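Local coordinates for protein 4'-phospho-dehydrooxetanocin synthase (Bacillus megaterium, PDB 5UL2) that catalyses the oxidative ring contraction of dAMP to an oxetane aldehyde in oxetanocin A biosynthesis, using cobalamin and a [4Fe-4S] cluster with S-adenosylmethionine, at residues Phe131-Leu136 with Arg302-Leu307; Ile467-Gly472 with Tyr534-Tyr539. One frame throughout, in Å; residues are numbered along the deposited sequence.

Interaction 1 (Phe131-Leu136 with Arg302-Leu307); sequences FPIPRL and RGALTL
R135 and A304 form a parallel beta bridge where a short strand of the cobalamin-binding region, 135-136, pairs with strand 304-311 of the partial triose phosphate isomerase barrel; L136 and L305 form the next bridge. The backbone bonds alternate between the strands. A304 N donates to P134 O (2.9 Å, 173° at the hydrogen), L136 N to A304 O (2.8 Å) and T306 N to L136 O (3.2 Å). T306 OG1 lies 3.1 Å from L136 O and is hydrogen-bonded to L138 N. G303 CA makes a CA-H...O contact with P134 O. On one face of the sheet, A304 CB meets I133 CD1 at 3.8 Å and R135 CB at 4.1 Å. On the other, L136 and L305 run side by side, L305 CD2 meeting L136 CB at 3.7 Å, with helix 293-297 next to both. R135, which binds cob(II)alamin, leaves the strand with CG tucked between backbone N and carbonyl carbon (chi1 55°). Its extended chain leads away from A304, forms a cation-pi pair with Y359, and carries NH1 to F131 O at 3.1 Å, the oxygen lying 28° out of the guanidinium plane.

Interaction 2 (Ile467-Gly472 with Tyr534-Tyr539); sequences INLRIG and YTIVSY. With EDO (1,2-ethanediol), chain E; EDO (1,2-ethanediol), chain Q.
I471 gives both its backbone N and its backbone O to the residues flanking V537, which makes a single beta bridge between strand 468-473 of the AdoMet radical barrel and the irregular segment 534-539. I471 N donates to I536 O at 2.9 Å, and S538 N returns the bond to I471 O at 2.9 Å, reaching the oxygen almost in line with its carbonyl (170° at O). The hydroxyl S538 OG makes a second, weak bond to the same oxygen. Strand 468-473 pairs with 431-436 along its other edge, so here the loop that follows helix 521-527 takes up the edge left by the barrel strands. I536 buries the most surface: its CB rests against L469 O, and its CD1 reaches I471 CG2 at 3.9 Å, the two isoleucine side chains crossing at about a right angle. CG1 of I471, set between its backbone N and carbonyl carbon (chi1 70°), is thereby placed against V537 CG2. Helix 452-464 packs on I471 and L469 through L459. R470 reaches toward P132 and the cobalamin-binding R135, its CD lying 3.5 Å from S538 OG. Two ethanediol molecules, probably from the crystallisation liquor, mark polar spots. One takes a bond from L469 N through its O2 and gives a weak one to I467 O. The other puts its O2 in the guanidinium plane of R470, at the edge, where R470 NE (2.9 Å) and R470 NH2 (3.1 Å) both donate to it.

Overall arrangement
Both interactions reach the same mixed sheet of the radical SAM barrel and both are partly buried, interaction 1 lying nearer the chain centre (about 10 Å against about 17 Å, centre to centre). Interaction 1 joins the cobalamin-binding region to strand 304-311 by two successive bridges and carries the cobalamin-binding R135; in interaction 2, 534-539 is a loop bridged once to edge strand 468-473. Leucines and alanine pack beside regular strand bonds in the first, whereas in the second isoleucine and valine pack beside a serine hydroxyl and an arginine whose guanidinium holds ethanediol. The two meet directly, with about 18 Å between centres: P132 CG packs on R470 NH1 at 3.4 Å, and the F131 ring lies near R470 and S538.

Interaction 1 (Phe131-Leu136 with Arg302-Leu307)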
loop_
_atom_site.group_PDB
_atom_site.type_symbol
_atom_site.label_atom_id
_atom_site.label_comp_id
_atom_site.label_asym_id
_atom_site.label_seq_id
_atom_site.Cartn_x
_atom_site.Cartn_y
_atom_site.Cartn_z
ATOM N N PHE A 131 6.803 6.806 4.141
ATOM C CA PHE A 131 6.021 8.014 3.919
ATOM C C PHE A 131 4.537 7.687 3.862
ATOM O O PHE A 131 4.137 6.785 3.113
ATOM C CB PHE A 131 6.450 8.709 2.622
ATOM C CG PHE A 131 5.750 10.015 2.382
ATOM C CD1 PHE A 131 6.145 11.161 3.057
ATOM C CD2 PHE A 131 4.691 10.096 1.491
ATOM C CE1 PHE A 131 5.499 12.365 2.844
ATOM C CE2 PHE A 131 4.040 11.298 1.274
ATOM C CZ PHE A 131 4.445 12.434 1.952
ATOM N N PRO A 132 3.686 8.396 4.624
ATOM C CA PRO A 132 4.079 9.488 5.524
ATOM C C PRO A 132 4.614 8.995 6.865
ATOM O O PRO A 132 5.364 9.711 7.527
ATOM C CB PRO A 132 2.775 10.279 5.718
ATOM C CG PRO A 132 1.689 9.500 5.004
ATOM C CD PRO A 132 2.237 8.151 4.671
ATOM N N ILE A 133 4.216 7.790 7.263
ATOM C CA ILE A 133 4.743 7.150 8.466
ATOM C C ILE A 133 5.084 5.706 8.126
ATOM O O ILE A 133 4.565 5.143 7.149
ATOM C CB ILE A 133 3.739 7.214 9.641
ATOM C CG1 ILE A 133 2.411 6.571 9.239
ATOM C CG2 ILE A 133 3.556 8.648 10.121
ATOM C CD1 ILE A 133 1.707 5.879 10.384
ATOM N N PRO A 134 5.966 5.081 8.904
ATOM C CA PRO A 134 6.281 3.668 8.658
ATOM C C PRO A 134 5.042 2.791 8.784
ATOM O O PRO A 134 4.175 3.023 9.630
ATOM C CB PRO A 134 7.319 3.341 9.737
ATOM C CG PRO A 134 7.941 4.656 10.068
ATOM C CD PRO A 134 6.833 5.664 9.945
ATOM N N ARG A 135 4.962 1.781 7.923
ATOM C CA ARG A 135 3.869 0.822 7.968
ATOM C C ARG A 135 4.399 -0.567 7.651
ATOM O O ARG A 135 5.219 -0.740 6.745
ATOM C CB ARG A 135 2.737 1.202 7.000
ATOM C CG ARG A 135 3.157 1.388 5.551
ATOM C CD ARG A 135 1.951 1.708 4.682
ATOM N NE ARG A 135 2.311 1.900 3.279
ATOM C CZ ARG A 135 2.522 3.086 2.717
ATOM N NH1 ARG A 135 2.408 4.194 3.437
ATOM N NH2 ARG A 135 2.844 3.165 1.434
ATOM N N LEU A 136 3.931 -1.552 8.412
ATOM C CA LEU A 136 4.345 -2.941 8.259
ATOM C C LEU A 136 3.294 -3.657 7.418
ATOM O O LEU A 136 2.143 -3.802 7.844
ATOM C CB LEU A 136 4.513 -3.605 9.625
ATOM C CG LEU A 136 5.315 -4.909 9.669
ATOM C CD1 LEU A 136 6.783 -4.645 9.368
ATOM C CD2 LEU A 136 5.156 -5.592 11.017
ATOM N N ARG A 302 7.587 0.807 15.441
ATOM C CA ARG A 302 6.640 1.856 15.792
ATOM C C ARG A 302 6.095 2.436 14.498
ATOM O O ARG A 302 6.858 2.965 13.683
ATOM C CB ARG A 302 7.295 2.942 16.649
ATOM C CG ARG A 302 7.655 2.491 18.057
ATOM C CD ARG A 302 8.231 3.641 18.868
ATOM N NE ARG A 302 8.574 3.243 20.231
ATOM C CZ ARG A 302 9.175 4.040 21.110
ATOM N NH1 ARG A 302 9.499 5.280 20.771
ATOM N NH2 ARG A 302 9.451 3.595 22.329
ATOM N N GLY A 303 4.790 2.322 14.305
ATOM C CA GLY A 303 4.171 2.766 13.072
ATOM C C GLY A 303 2.830 2.078 12.886
ATOM O O GLY A 303 2.236 1.582 13.840
ATOM N N ALA A 304 2.382 2.053 11.637
ATOM C CA ALA A 304 1.080 1.494 11.312
ATOM C C ALA A 304 1.203 0.034 10.894
ATOM O O ALA A 304 2.221 -0.397 10.347
ATOM C CB ALA A 304 0.406 2.300 10.202
ATOM N N LEU A 305 0.150 -0.727 11.175
ATOM C CA LEU A 305 0.004 -2.093 10.699
ATOM C C LEU A 305 -1.095 -2.121 9.647
ATOM O O LEU A 305 -2.147 -1.499 9.822
ATOM C CB LEU A 305 -0.331 -3.051 11.846
ATOM C CG LEU A 305 0.691 -3.126 12.985
ATOM C CD1 LEU A 305 0.256 -4.133 14.043
ATOM C CD2 LEU A 305 2.076 -3.466 12.448
ATOM N N THR A 306 -0.847 -2.829 8.549
ATOM C CA THR A 306 -1.745 -2.783 7.405
ATOM C C THR A 306 -2.824 -3.852 7.504
ATOM O O THR A 306 -2.587 -4.957 7.998
ATOM C CB THR A 306 -0.975 -2.952 6.094
ATOM O OG1 THR A 306 -0.395 -4.260 6.044
ATOM C CG2 THR A 306 0.124 -1.907 5.984
ATOM N N LEU A 307 -4.017 -3.504 7.035
ATOM C CA LEU A 307 -5.099 -4.457 6.848
ATOM C C LEU A 307 -5.803 -4.126 5.544
ATOM O O LEU A 307 -5.955 -2.952 5.192
ATOM C CB LEU A 307 -6.102 -4.428 8.010
ATOM C CG LEU A 307 -7.313 -5.350 7.839
ATOM C CD1 LEU A 307 -6.870 -6.797 7.654
ATOM C CD2 LEU A 307 -8.283 -5.227 9.002
#

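Interaction 2 (Ile467-Gly472 with Tyr534-Tyr539)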
loop_
_atom_site.group_PDB
_atom_site.type_symbol
_atom_site.label_atom_id
_atom_site.label_comp_id
_atom_site.label_asym_id
_atom_site.label_seq_id
_atom_site.Cartn_x
_atom_site.Cartn_y
_atom_site.Cartn_z
ATOM N N ILE A 467 -9.549 15.952 9.452
ATOM C CA ILE A 467 -8.746 14.857 8.926
ATOM C C ILE A 467 -7.469 15.418 8.311
ATOM O O ILE A 467 -7.516 16.347 7.497
ATOM C CB ILE A 467 -9.549 14.044 7.898
ATOM C CG1 ILE A 467 -10.605 13.191 8.611
ATOM C CG2 ILE A 467 -8.625 13.195 7.054
ATOM C CD1 ILE A 467 -11.632 12.573 7.685
ATOM N N ASN A 468 -6.326 14.861 8.706
ATOM C CA ASN A 468 -5.044 15.274 8.145
ATOM C C ASN A 468 -4.947 14.784 6.704
ATOM O O ASN A 468 -4.971 13.576 6.446
ATOM C CB ASN A 468 -3.896 14.729 8.991
ATOM C CG ASN A 468 -2.553 15.329 8.615
ATOM O OD1 ASN A 468 -2.473 16.229 7.779
ATOM N ND2 ASN A 468 -1.488 14.837 9.243
ATOM N N LEU A 469 -4.827 15.721 5.769
ATOM C CA LEU A 469 -5.070 15.465 4.357
ATOM C C LEU A 469 -3.803 15.669 3.537
ATOM O O LEU A 469 -3.026 16.593 3.793
ATOM C CB LEU A 469 -6.177 16.390 3.843
ATOM C CG LEU A 469 -7.047 15.924 2.685
ATOM C CD1 LEU A 469 -7.565 14.532 2.971
ATOM C CD2 LEU A 469 -8.197 16.898 2.497
ATOM N N ARG A 470 -3.602 14.796 2.552
ATOM C CA ARG A 470 -2.569 14.986 1.544
ATOM C C ARG A 470 -3.088 14.440 0.222
ATOM O O ARG A 470 -3.928 13.537 0.195
ATOM C CB ARG A 470 -1.249 14.307 1.929
ATOM C CG ARG A 470 -1.190 12.827 1.616
ATOM C CD ARG A 470 0.082 12.196 2.158
ATOM N NE ARG A 470 0.222 10.807 1.732
ATOM C CZ ARG A 470 -0.393 9.781 2.313
ATOM N NH1 ARG A 470 -1.194 9.984 3.352
ATOM N NH2 ARG A 470 -0.205 8.550 1.856
ATOM N N ILE A 471 -2.596 15.005 -0.876
ATOM C CA ILE A 471 -3.073 14.635 -2.201
ATOM C C ILE A 471 -1.895 14.261 -3.086
ATOM O O ILE A 471 -0.771 14.738 -2.900
ATOM C CB ILE A 471 -3.897 15.764 -2.863
ATOM C CG1 ILE A 471 -3.000 16.944 -3.237
ATOM C CG2 ILE A 471 -5.026 16.222 -1.947
ATOM C CD1 ILE A 471 -3.743 18.100 -3.879
ATOM N N GLY A 472 -2.159 13.381 -4.046
ATOM C CA GLY A 472 -1.246 13.162 -5.144
ATOM C C GLY A 472 -1.560 14.120 -6.278
ATOM O O GLY A 472 -2.712 14.468 -6.516
ATOM N N TYR A 534 -1.503 23.577 -2.666
ATOM C CA TYR A 534 -0.221 22.913 -2.902
ATOM C C TYR A 534 0.532 22.596 -1.614
ATOM O O TYR A 534 1.512 21.846 -1.664
ATOM C CB TYR A 534 0.670 23.746 -3.838
ATOM C CG TYR A 534 1.128 25.096 -3.316
ATOM C CD1 TYR A 534 2.143 25.197 -2.368
ATOM C CD2 TYR A 534 0.578 26.273 -3.811
ATOM C CE1 TYR A 534 2.569 26.428 -1.902
ATOM C CE2 TYR A 534 1.001 27.508 -3.356
ATOM C CZ TYR A 534 1.995 27.579 -2.402
ATOM O OH TYR A 534 2.414 28.809 -1.948
ATOM N N THR A 535 0.096 23.133 -0.471
ATOM C CA THR A 535 0.738 22.825 0.802
ATOM C C THR A 535 0.574 21.365 1.208
ATOM O O THR A 535 1.344 20.881 2.043
ATOM C CB THR A 535 0.180 23.727 1.903
ATOM O OG1 THR A 535 -1.253 23.662 1.888
ATOM C CG2 THR A 535 0.617 25.167 1.688
ATOM N N ILE A 536 -0.398 20.653 0.643
ATOM C CA ILE A 536 -0.656 19.266 1.005
ATOM C C ILE A 536 -0.338 18.313 -0.149
ATOM O O ILE A 536 -0.779 17.166 -0.142
ATOM C CB ILE A 536 -2.100 19.074 1.498
ATOM C CG1 ILE A 536 -3.094 19.368 0.372
ATOM C CG2 ILE A 536 -2.371 19.953 2.708
ATOM C CD1 ILE A 536 -4.521 19.006 0.709
ATOM N N VAL A 537 0.419 18.768 -1.142
ATOM C CA VAL A 537 0.834 17.902 -2.241
ATOM C C VAL A 537 1.972 17.008 -1.769
ATOM O O VAL A 537 2.958 17.487 -1.194
ATOM C CB VAL A 537 1.249 18.735 -3.463
ATOM C CG1 VAL A 537 2.087 17.900 -4.415
ATOM C CG2 VAL A 537 0.016 19.280 -4.171
ATOM N N SER A 538 1.836 15.699 -2.006
ATOM C CA SER A 538 2.852 14.748 -1.564
ATOM C C SER A 538 4.199 15.039 -2.210
ATOM O O SER A 538 5.214 15.184 -1.519
ATOM C CB SER A 538 2.410 13.319 -1.877
ATOM O OG SER A 538 1.311 12.928 -1.074
ATOM N N TYR A 539 4.231 15.121 -3.539
ATOM C CA TYR A 539 5.467 15.339 -4.280
ATOM C C TYR A 539 5.262 16.492 -5.250
ATOM O O TYR A 539 4.415 16.411 -6.146
ATOM C CB TYR A 539 5.898 14.072 -5.024
ATOM C CG TYR A 539 7.303 14.141 -5.583
ATOM C CD1 TYR A 539 7.553 14.726 -6.821
ATOM C CD2 TYR A 539 8.380 13.620 -4.877
ATOM C CE1 TYR A 539 8.834 14.789 -7.335
ATOM C CE2 TYR A 539 9.664 13.678 -5.384
ATOM C CZ TYR A 539 9.885 14.264 -6.614
ATOM O OH TYR A 539 11.160 14.326 -7.126
HETATM C C1 EDO E . -5.935 20.646 5.992
HETATM O O1 EDO E . -5.538 21.992 6.268
HETATM C C2 EDO E . -4.749 19.716 6.216
HETATM O O2 EDO E . -5.193 18.359 6.129
HETATM C C1 EDO Q . 1.881 8.212 -2.407
HETATM O O1 EDO Q . 0.776 7.427 -1.941
HETATM C C2 EDO Q . 1.812 9.600 -1.784
HETATM O O2 EDO Q . 1.677 9.466 -0.364
#